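Local coordinates for formate-dependent phosphoribosylglycinamide formyltransferase (Mycobacterium tuberculosis H37Rv, PDB 6KHR), which belongs to the ATP-grasp enzymes, pairing an N-terminal domain built on a parallel sheet with an ATP-grasp domain in a two-chain assembly, at residues 42-47 / 328-333; 79-84 / 98-103; 148-153 / 162-167. All blocks are in the same frame, centred on the assembly; numbering follows the deposited sequence.

Contact 1 of 3, residues 42-47 / 328-333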
loop_
_atom_site.group_PDB
_atom_site.type_symbol
_atom_site.label_atom_id
_atom_site.label_comp_id
_atom_site.label_asym_id
_atom_site.label_seq_id
_atom_site.Cartn_x
_atom_site.Cartn_y
_atom_site.Cartn_z
ATOM N N ALA A 42 -6.706 -6.603 -3.052
ATOM C CA ALA A 42 -7.967 -6.668 -2.330
ATOM C C ALA A 42 -8.074 -5.531 -1.324
ATOM O O ALA A 42 -9.154 -4.951 -1.132
ATOM C CB ALA A 42 -8.102 -8.027 -1.649
ATOM N N ILE A 43 -6.963 -5.204 -0.668
ATOM C CA ILE A 43 -6.933 -4.029 0.191
ATOM C C ILE A 43 -7.244 -2.794 -0.635
ATOM O O ILE A 43 -8.135 -2.009 -0.296
ATOM C CB ILE A 43 -5.566 -3.920 0.891
ATOM C CG1 ILE A 43 -5.424 -4.987 1.972
ATOM C CG2 ILE A 43 -5.327 -2.513 1.430
ATOM C CD1 ILE A 43 -3.973 -5.174 2.435
ATOM N N ALA A 44 -6.542 -2.635 -1.760
ATOM C CA ALA A 44 -6.749 -1.469 -2.611
ATOM C C ALA A 44 -8.219 -1.319 -2.974
ATOM O O ALA A 44 -8.799 -0.245 -2.796
ATOM C CB ALA A 44 -5.884 -1.567 -3.862
ATOM N N LEU A 45 -8.845 -2.404 -3.445
ATOM C CA LEU A 45 -10.240 -2.338 -3.870
ATOM C C LEU A 45 -11.167 -1.995 -2.715
ATOM O O LEU A 45 -12.259 -1.454 -2.935
ATOM C CB LEU A 45 -10.664 -3.672 -4.474
ATOM C CG LEU A 45 -10.197 -3.969 -5.884
ATOM C CD1 LEU A 45 -10.397 -5.436 -6.172
ATOM C CD2 LEU A 45 -10.983 -3.114 -6.831
ATOM N N GLN A 46 -10.763 -2.326 -1.481
ATOM C CA GLN A 46 -11.624 -2.065 -0.337
ATOM C C GLN A 46 -11.514 -0.624 0.113
ATOM O O GLN A 46 -12.494 -0.066 0.617
ATOM C CB GLN A 46 -11.299 -3.024 0.802
ATOM C CG GLN A 46 -11.884 -4.413 0.589
ATOM C CD GLN A 46 -11.335 -5.411 1.585
ATOM O OE1 GLN A 46 -10.421 -5.088 2.342
ATOM N NE2 GLN A 46 -11.881 -6.625 1.592
ATOM N N GLY A 47 -10.351 -0.000 -0.098
ATOM C CA GLY A 47 -10.232 1.426 0.145
ATOM C C GLY A 47 -11.120 2.249 -0.774
ATOM O O GLY A 47 -11.583 3.328 -0.394
ATOM N N LEU A 328 -3.196 0.808 -9.040
ATOM C CA LEU A 328 -3.580 1.006 -10.436
ATOM C C LEU A 328 -4.563 -0.071 -10.904
ATOM O O LEU A 328 -5.564 0.237 -11.569
ATOM C CB LEU A 328 -2.343 1.045 -11.331
ATOM C CG LEU A 328 -1.323 2.167 -11.116
ATOM C CD1 LEU A 328 -0.047 1.850 -11.900
ATOM C CD2 LEU A 328 -1.884 3.544 -11.517
ATOM N N GLN A 329 -4.317 -1.335 -10.555
ATOM C CA GLN A 329 -5.249 -2.346 -11.030
ATOM C C GLN A 329 -6.568 -2.322 -10.269
ATOM O O GLN A 329 -7.597 -2.703 -10.834
ATOM C CB GLN A 329 -4.618 -3.736 -11.006
ATOM C CG GLN A 329 -4.001 -4.130 -9.716
ATOM C CD GLN A 329 -3.297 -5.467 -9.810
ATOM O OE1 GLN A 329 -2.836 -6.007 -8.800
ATOM N NE2 GLN A 329 -3.213 -6.010 -11.022
ATOM N N ALA A 330 -6.587 -1.841 -9.027
ATOM C CA ALA A 330 -7.883 -1.588 -8.414
ATOM C C ALA A 330 -8.646 -0.517 -9.189
ATOM O O ALA A 330 -9.832 -0.692 -9.494
ATOM C CB ALA A 330 -7.724 -1.197 -6.947
ATOM N N ARG A 331 -7.975 0.582 -9.560
ATOM C CA ARG A 331 -8.676 1.637 -10.302
ATOM C C ARG A 331 -9.073 1.187 -11.707
ATOM O O ARG A 331 -10.172 1.524 -12.176
ATOM C CB ARG A 331 -7.832 2.906 -10.358
ATOM C CG ARG A 331 -7.586 3.504 -8.998
ATOM C CD ARG A 331 -6.986 4.906 -9.099
ATOM N NE ARG A 331 -6.672 5.468 -7.787
ATOM C CZ ARG A 331 -6.480 6.763 -7.547
ATOM N NH1 ARG A 331 -6.570 7.650 -8.534
ATOM N NH2 ARG A 331 -6.200 7.173 -6.319
ATOM N N ALA A 332 -8.218 0.391 -12.375
ATOM C CA ALA A 332 -8.520 -0.085 -13.733
ATOM C C ALA A 332 -9.720 -1.027 -13.749
ATOM O O ALA A 332 -10.588 -0.920 -14.621
ATOM C CB ALA A 332 -7.300 -0.786 -14.334
ATOM N N ILE A 333 -9.769 -1.973 -12.807
ATOM C CA ILE A 333 -10.906 -2.885 -12.690
ATOM C C ILE A 333 -12.203 -2.100 -12.612
ATOM O O ILE A 333 -13.200 -2.443 -13.258
ATOM C CB ILE A 333 -10.741 -3.787 -11.455
ATOM C CG1 ILE A 333 -9.695 -4.862 -11.697
ATOM C CG2 ILE A 333 -12.072 -4.403 -11.039
ATOM C CD1 ILE A 333 -9.251 -5.474 -10.432
#
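Helices 42-47 and 328-333 pass with their axes 8.6 Å apart at a crossing angle of -55°, nearest at L45 and A330, whose CA atoms lie 5.2 Å from each other. Small side chains on both helices, A44 and A330, are consistent with this approach. A330 CB points at the other helix and meets A44 CB at 3.6 Å, methyl against methyl. L45 CD2 lies 3.8 Å from A330 CB and equally near A330 O. The CB of L45 does not point straight at the other helix, yet with CG anti to the carbonyl carbon and beside the backbone N (chi1 -77°), CD2 still reaches A330. The other methyl of L45, CD1, comes within 4.4 Å of I333 CD1, one turn further along, a looser touch. Such small-residue packing joins two parts of the fold that are 281 residues apart in sequence: helix 36-47 flanks the N-terminal parallel sheet, while helix 325-334 comes from the C-terminal half of the chain. L45 and I333 both also rest on V29 of strand 28-32, and I333 reaches F92 and V94 of strand 92-95. R331 is directed away from this interface and forms a salt bridge with D381 of the second subunit.

Contact 2 of 3, residues 79-84 / 98-103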
loop_
_atom_site.group_PDB
_atom_site.type_symbol
_atom_site.label_atom_id
_atom_site.label_comp_id
_atom_site.label_asym_id
_atom_site.label_seq_id
_atom_site.Cartn_x
_atom_site.Cartn_y
_atom_site.Cartn_z
ATOM N N GLU A 79 -16.999 -26.591 -15.036
ATOM C CA GLU A 79 -18.318 -26.687 -14.422
ATOM C C GLU A 79 -18.322 -26.062 -13.036
ATOM O O GLU A 79 -19.165 -25.206 -12.732
ATOM C CB GLU A 79 -18.748 -28.154 -14.339
ATOM C CG GLU A 79 -18.871 -28.867 -15.676
ATOM C CD GLU A 79 -20.255 -28.728 -16.293
ATOM O OE1 GLU A 79 -20.957 -27.754 -15.947
ATOM O OE2 GLU A 79 -20.645 -29.590 -17.113
ATOM N N GLU A 80 -17.381 -26.481 -12.183
ATOM C CA GLU A 80 -17.356 -26.036 -10.791
ATOM C C GLU A 80 -17.124 -24.536 -10.685
ATOM O O GLU A 80 -17.734 -23.866 -9.843
ATOM C CB GLU A 80 -16.274 -26.791 -10.019
ATOM C CG GLU A 80 -16.813 -27.860 -9.084
ATOM C CD GLU A 80 -15.985 -28.013 -7.813
ATOM O OE1 GLU A 80 -14.945 -27.324 -7.682
ATOM O OE2 GLU A 80 -16.379 -28.819 -6.940
ATOM N N LEU A 81 -16.232 -23.993 -11.515
ATOM C CA LEU A 81 -16.012 -22.551 -11.507
ATOM C C LEU A 81 -17.252 -21.804 -11.977
ATOM O O LEU A 81 -17.645 -20.798 -11.379
ATOM C CB LEU A 81 -14.812 -22.193 -12.385
ATOM C CG LEU A 81 -14.495 -20.702 -12.461
ATOM C CD1 LEU A 81 -14.103 -20.187 -11.080
ATOM C CD2 LEU A 81 -13.409 -20.422 -13.499
ATOM N N THR A 82 -17.895 -22.294 -13.030
ATOM C CA THR A 82 -18.984 -21.534 -13.635
ATOM C C THR A 82 -20.195 -21.472 -12.713
ATOM O O THR A 82 -20.886 -20.448 -12.657
ATOM C CB THR A 82 -19.349 -22.142 -14.991
ATOM O OG1 THR A 82 -18.190 -22.154 -15.835
ATOM C CG2 THR A 82 -20.433 -21.325 -15.659
ATOM N N ALA A 83 -20.466 -22.550 -11.980
ATOM C CA ALA A 83 -21.538 -22.498 -10.992
ATOM C C ALA A 83 -21.256 -21.428 -9.947
ATOM O O ALA A 83 -22.139 -20.636 -9.598
ATOM C CB ALA A 83 -21.708 -23.863 -10.329
ATOM N N VAL A 84 -20.011 -21.386 -9.458
ATOM C CA VAL A 84 -19.609 -20.415 -8.442
ATOM C C VAL A 84 -19.848 -18.993 -8.927
ATOM O O VAL A 84 -20.273 -18.121 -8.157
ATOM C CB VAL A 84 -18.132 -20.642 -8.058
ATOM C CG1 VAL A 84 -17.513 -19.379 -7.489
ATOM C CG2 VAL A 84 -18.015 -21.775 -7.069
ATOM N N ALA A 98 -2.908 -18.078 -13.142
ATOM C CA ALA A 98 -2.828 -18.728 -14.467
ATOM C C ALA A 98 -3.605 -20.040 -14.424
ATOM O O ALA A 98 -4.093 -20.471 -15.454
ATOM C CB ALA A 98 -1.391 -18.956 -14.856
ATOM N N ALA A 99 -3.767 -20.610 -13.238
ATOM C CA ALA A 99 -4.506 -21.878 -13.088
ATOM C C ALA A 99 -6.008 -21.614 -13.156
ATOM O O ALA A 99 -6.657 -21.722 -12.132
ATOM C CB ALA A 99 -4.158 -22.473 -11.758
ATOM N N VAL A 100 -6.557 -21.354 -14.332
ATOM C CA VAL A 100 -8.008 -21.051 -14.350
ATOM C C VAL A 100 -8.630 -21.679 -15.586
ATOM O O VAL A 100 -7.895 -21.987 -16.507
ATOM C CB VAL A 100 -8.184 -19.533 -14.400
ATOM C CG1 VAL A 100 -7.972 -19.044 -15.809
ATOM C CG2 VAL A 100 -9.539 -19.096 -13.894
ATOM N N SER A 101 -9.946 -21.842 -15.583
ATOM C CA SER A 101 -10.623 -22.391 -16.775
ATOM C C SER A 101 -10.911 -21.236 -17.712
ATOM O O SER A 101 -11.761 -20.431 -17.393
ATOM C CB SER A 101 -11.894 -23.108 -16.437
ATOM O OG SER A 101 -12.803 -23.065 -17.531
ATOM N N VAL A 102 -10.207 -21.186 -18.826
ATOM C CA VAL A 102 -10.434 -20.091 -19.800
ATOM C C VAL A 102 -11.782 -20.355 -20.448
ATOM O O VAL A 102 -12.472 -19.400 -20.777
ATOM C CB VAL A 102 -9.301 -20.067 -20.829
ATOM C CG1 VAL A 102 -8.163 -19.206 -20.335
ATOM C CG2 VAL A 102 -8.802 -21.473 -21.092
ATOM N N ASP A 103 -12.139 -21.621 -20.606
ATOM C CA ASP A 103 -13.460 -21.883 -21.171
ATOM C C ASP A 103 -14.567 -21.411 -20.235
ATOM O O ASP A 103 -15.577 -20.861 -20.690
ATOM C CB ASP A 103 -13.617 -23.372 -21.491
ATOM C CG ASP A 103 -12.627 -23.855 -22.552
ATOM O OD1 ASP A 103 -12.068 -23.017 -23.289
ATOM O OD2 ASP A 103 -12.407 -25.081 -22.644
#
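L81 sends its CD2 methyl toward the turn before helix 102-109, where it lies against V100 and S101. The closest pairing is with V100 CG2, 4.1 Å from L81 CD2, and the two branched side chains cross obliquely, meeting through a single methyl from each. CG of L81 stands anti to the backbone N (chi1 180°) and, with CB pointing at the loop, this places CD2 against V100 and S101. L81 CD2 also lies 4.2 Å from S101 O and 4.3 Å from S101 CB, so one methyl touches two successive residues. No polar bond joins the two segments, and about half of the 97 Å² buried between them comes from this leucine. The arrangement belongs to the parallel-sheet domain at the N-terminal end of the chain, where helix 78-88 leads into strand 92-95 and the chain then turns into helix 102-109. In that turn A99 is the centre of an inverse gamma turn, and S101 takes the N-cap position. While S101 CB faces the leucine, its OG is bonded to the backbone N of A104, in the first turn of the helix. The serine thus lies beside the leucine while its hydroxyl caps the helix, which helps fix where the helix starts. L81 reaches further, onto A104 and L105 of helix 102-109, and V100 also touches L105. Within the helix, D103 OD1 forms a salt bridge with R126 of helix 122-129.

Contact 3 of 3, residues 148-153 / 162-167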
loop_
_atom_site.group_PDB
_atom_site.type_symbol
_atom_site.label_atom_id
_atom_site.label_comp_id
_atom_site.label_asym_id
_atom_site.label_seq_id
_atom_site.Cartn_x
_atom_site.Cartn_y
_atom_site.Cartn_z
ATOM N N PRO A 148 14.927 -14.198 -32.935
ATOM C CA PRO A 148 14.551 -15.226 -33.882
ATOM C C PRO A 148 14.144 -16.531 -33.198
ATOM O O PRO A 148 14.861 -17.002 -32.404
ATOM C CB PRO A 148 15.850 -15.385 -34.651
ATOM C CG PRO A 148 16.404 -14.018 -34.633
ATOM C CD PRO A 148 16.185 -13.578 -33.219
ATOM N N PHE A 149 12.989 -17.066 -33.559
ATOM C CA PHE A 149 12.520 -18.285 -32.879
ATOM C C PHE A 149 11.831 -19.215 -33.860
ATOM O O PHE A 149 11.307 -18.774 -34.842
ATOM C CB PHE A 149 11.538 -17.900 -31.787
ATOM C CG PHE A 149 10.250 -17.367 -32.329
ATOM C CD1 PHE A 149 10.090 -16.021 -32.574
ATOM C CD2 PHE A 149 9.198 -18.213 -32.607
ATOM C CE1 PHE A 149 8.903 -15.529 -33.078
ATOM C CE2 PHE A 149 8.011 -17.719 -33.117
ATOM C CZ PHE A 149 7.868 -16.379 -33.351
ATOM N N TRP A 150 11.922 -20.507 -33.597
ATOM C CA TRP A 150 11.301 -21.529 -34.466
ATOM C C TRP A 150 10.621 -22.577 -33.605
ATOM O O TRP A 150 11.144 -22.903 -32.573
ATOM C CB TRP A 150 12.357 -22.204 -35.336
ATOM C CG TRP A 150 13.072 -21.271 -36.244
ATOM C CD1 TRP A 150 12.755 -20.977 -37.526
ATOM C CD2 TRP A 150 14.201 -20.457 -35.916
ATOM N NE1 TRP A 150 13.620 -20.051 -38.022
ATOM C CE2 TRP A 150 14.502 -19.700 -37.050
ATOM C CE3 TRP A 150 14.950 -20.262 -34.764
ATOM C CZ2 TRP A 150 15.546 -18.795 -37.077
ATOM C CZ3 TRP A 150 15.987 -19.373 -34.786
ATOM C CH2 TRP A 150 16.280 -18.653 -35.931
ATOM N N PHE A 151 9.456 -23.022 -34.031
ATOM C CA PHE A 151 8.773 -24.136 -33.392
ATOM C C PHE A 151 9.003 -25.361 -34.259
ATOM O O PHE A 151 8.674 -25.344 -35.448
ATOM C CB PHE A 151 7.280 -23.846 -33.223
ATOM C CG PHE A 151 6.987 -22.648 -32.343
ATOM C CD1 PHE A 151 7.511 -22.565 -31.060
ATOM C CD2 PHE A 151 6.202 -21.598 -32.806
ATOM C CE1 PHE A 151 7.248 -21.465 -30.248
ATOM C CE2 PHE A 151 5.942 -20.491 -31.998
ATOM C CZ PHE A 151 6.467 -20.431 -30.715
ATOM N N VAL A 152 9.600 -26.400 -33.684
ATOM C CA VAL A 152 9.890 -27.631 -34.400
ATOM C C VAL A 152 9.091 -28.755 -33.755
ATOM O O VAL A 152 8.500 -28.590 -32.691
ATOM C CB VAL A 152 11.399 -27.965 -34.412
ATOM C CG1 VAL A 152 12.183 -26.819 -35.031
ATOM C CG2 VAL A 152 11.890 -28.290 -33.008
ATOM N N GLY A 153 9.081 -29.907 -34.422
ATOM C CA GLY A 153 8.356 -31.070 -33.939
ATOM C C GLY A 153 9.030 -32.368 -34.340
ATOM O O GLY A 153 8.483 -33.460 -34.143
ATOM N N ALA A 162 19.502 -25.273 -36.651
ATOM C CA ALA A 162 20.894 -25.115 -36.247
ATOM C C ALA A 162 21.771 -24.750 -37.439
ATOM O O ALA A 162 22.600 -23.834 -37.349
ATOM C CB ALA A 162 21.384 -26.391 -35.578
ATOM N N VAL A 163 21.591 -25.443 -38.571
ATOM C CA VAL A 163 22.359 -25.126 -39.775
ATOM C C VAL A 163 22.063 -23.711 -40.240
ATOM O O VAL A 163 22.963 -22.973 -40.653
ATOM C CB VAL A 163 22.062 -26.148 -40.891
ATOM C CG1 VAL A 163 22.706 -25.702 -42.218
ATOM C CG2 VAL A 163 22.531 -27.535 -40.484
ATOM N N HIS A 164 20.799 -23.330 -40.190
ATOM C CA HIS A 164 20.401 -21.982 -40.652
ATOM C C HIS A 164 20.824 -20.914 -39.650
ATOM O O HIS A 164 21.631 -20.108 -40.002
ATOM C CB HIS A 164 18.901 -21.950 -40.852
ATOM C CG HIS A 164 18.388 -20.600 -41.180
ATOM N ND1 HIS A 164 18.728 -19.950 -42.320
ATOM C CD2 HIS A 164 17.555 -19.787 -40.527
ATOM C CE1 HIS A 164 18.132 -18.797 -42.361
ATOM N NE2 HIS A 164 17.413 -18.681 -41.283
ATOM N N ALA A 165 20.353 -21.034 -38.421
ATOM C CA ALA A 165 20.508 -20.059 -37.320
ATOM C C ALA A 165 21.917 -19.959 -36.762
ATOM O O ALA A 165 22.320 -18.860 -36.476
ATOM C CB ALA A 165 19.577 -20.424 -36.220
ATOM N N GLY A 166 22.606 -21.063 -36.548
ATOM C CA GLY A 166 23.960 -20.939 -35.993
ATOM C C GLY A 166 23.945 -21.117 -34.497
ATOM O O GLY A 166 22.947 -21.553 -34.002
ATOM N N PHE A 167 25.005 -20.780 -33.788
ATOM C CA PHE A 167 24.933 -21.071 -32.341
ATOM C C PHE A 167 25.223 -19.813 -31.535
ATOM O O PHE A 167 25.835 -18.929 -32.084
ATOM C CB PHE A 167 25.890 -22.219 -32.038
ATOM C CG PHE A 167 25.383 -23.548 -32.518
ATOM C CD1 PHE A 167 24.465 -24.256 -31.778
ATOM C CD2 PHE A 167 25.818 -24.082 -33.712
ATOM C CE1 PHE A 167 23.995 -25.472 -32.225
ATOM C CE2 PHE A 167 25.350 -25.300 -34.152
ATOM C CZ PHE A 167 24.441 -25.993 -33.406
#
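Within the ATP-grasp domain, an edge strand of a small antiparallel sheet, 149-152, is packed against the end of the helix that follows it, 155-165. W150 carries the contact, through the six-membered part of its indole. W150 CH2 lies 3.8 Å from A165 CB, and that methyl is almost as near the adjoining W150 CZ3, at 4.0 Å, so the alanine approaches these two ring atoms obliquely. Further round, W150 CZ2 meets H164 CD2 at 4.1 Å. The two aromatic side chains cross at about a right angle, with the tryptophan atom at the imidazole's edge and near its plane. H164 CB points at the strand, and an extended first torsion (chi1 174°) carries the imidazole on to the indole; its ND1 is hydrogen-bonded to Q204 OE1. Directly after the alanine, G166 leaves the helix with a positive phi of 96°, while its N still bonds to A162 O. On the strand side, W150 pairs through its backbone with A216 of strand 214-217 and its side chain also touches V161. V152 continues the packing onto E157, L158 and V161 of helix 155-165, whereas F149 and F151 reach helix 131-141.

In the fold
The three contacts illustrate how one chain uses packing at very different sequence separations. Contact 1 closes a loop of 280 residues, and both other contacts are nested inside it; contacts 2 and 3 are local and follow each other in series. Contact 1, through helix 36-47, and contact 2 both involve the N-terminal parallel-sheet domain, with centres about 23 Å apart and nearest atoms about 12 Å apart. Contact 3 belongs to the ATP-grasp domain, on the opposite side of the chain's centre from contact 1, the two centres being about 44 Å apart. Between contacts 2 and 3 the centres are about 37 Å apart. Burial falls from contact 1, through the partly buried contact 2, to contact 3 at the surface.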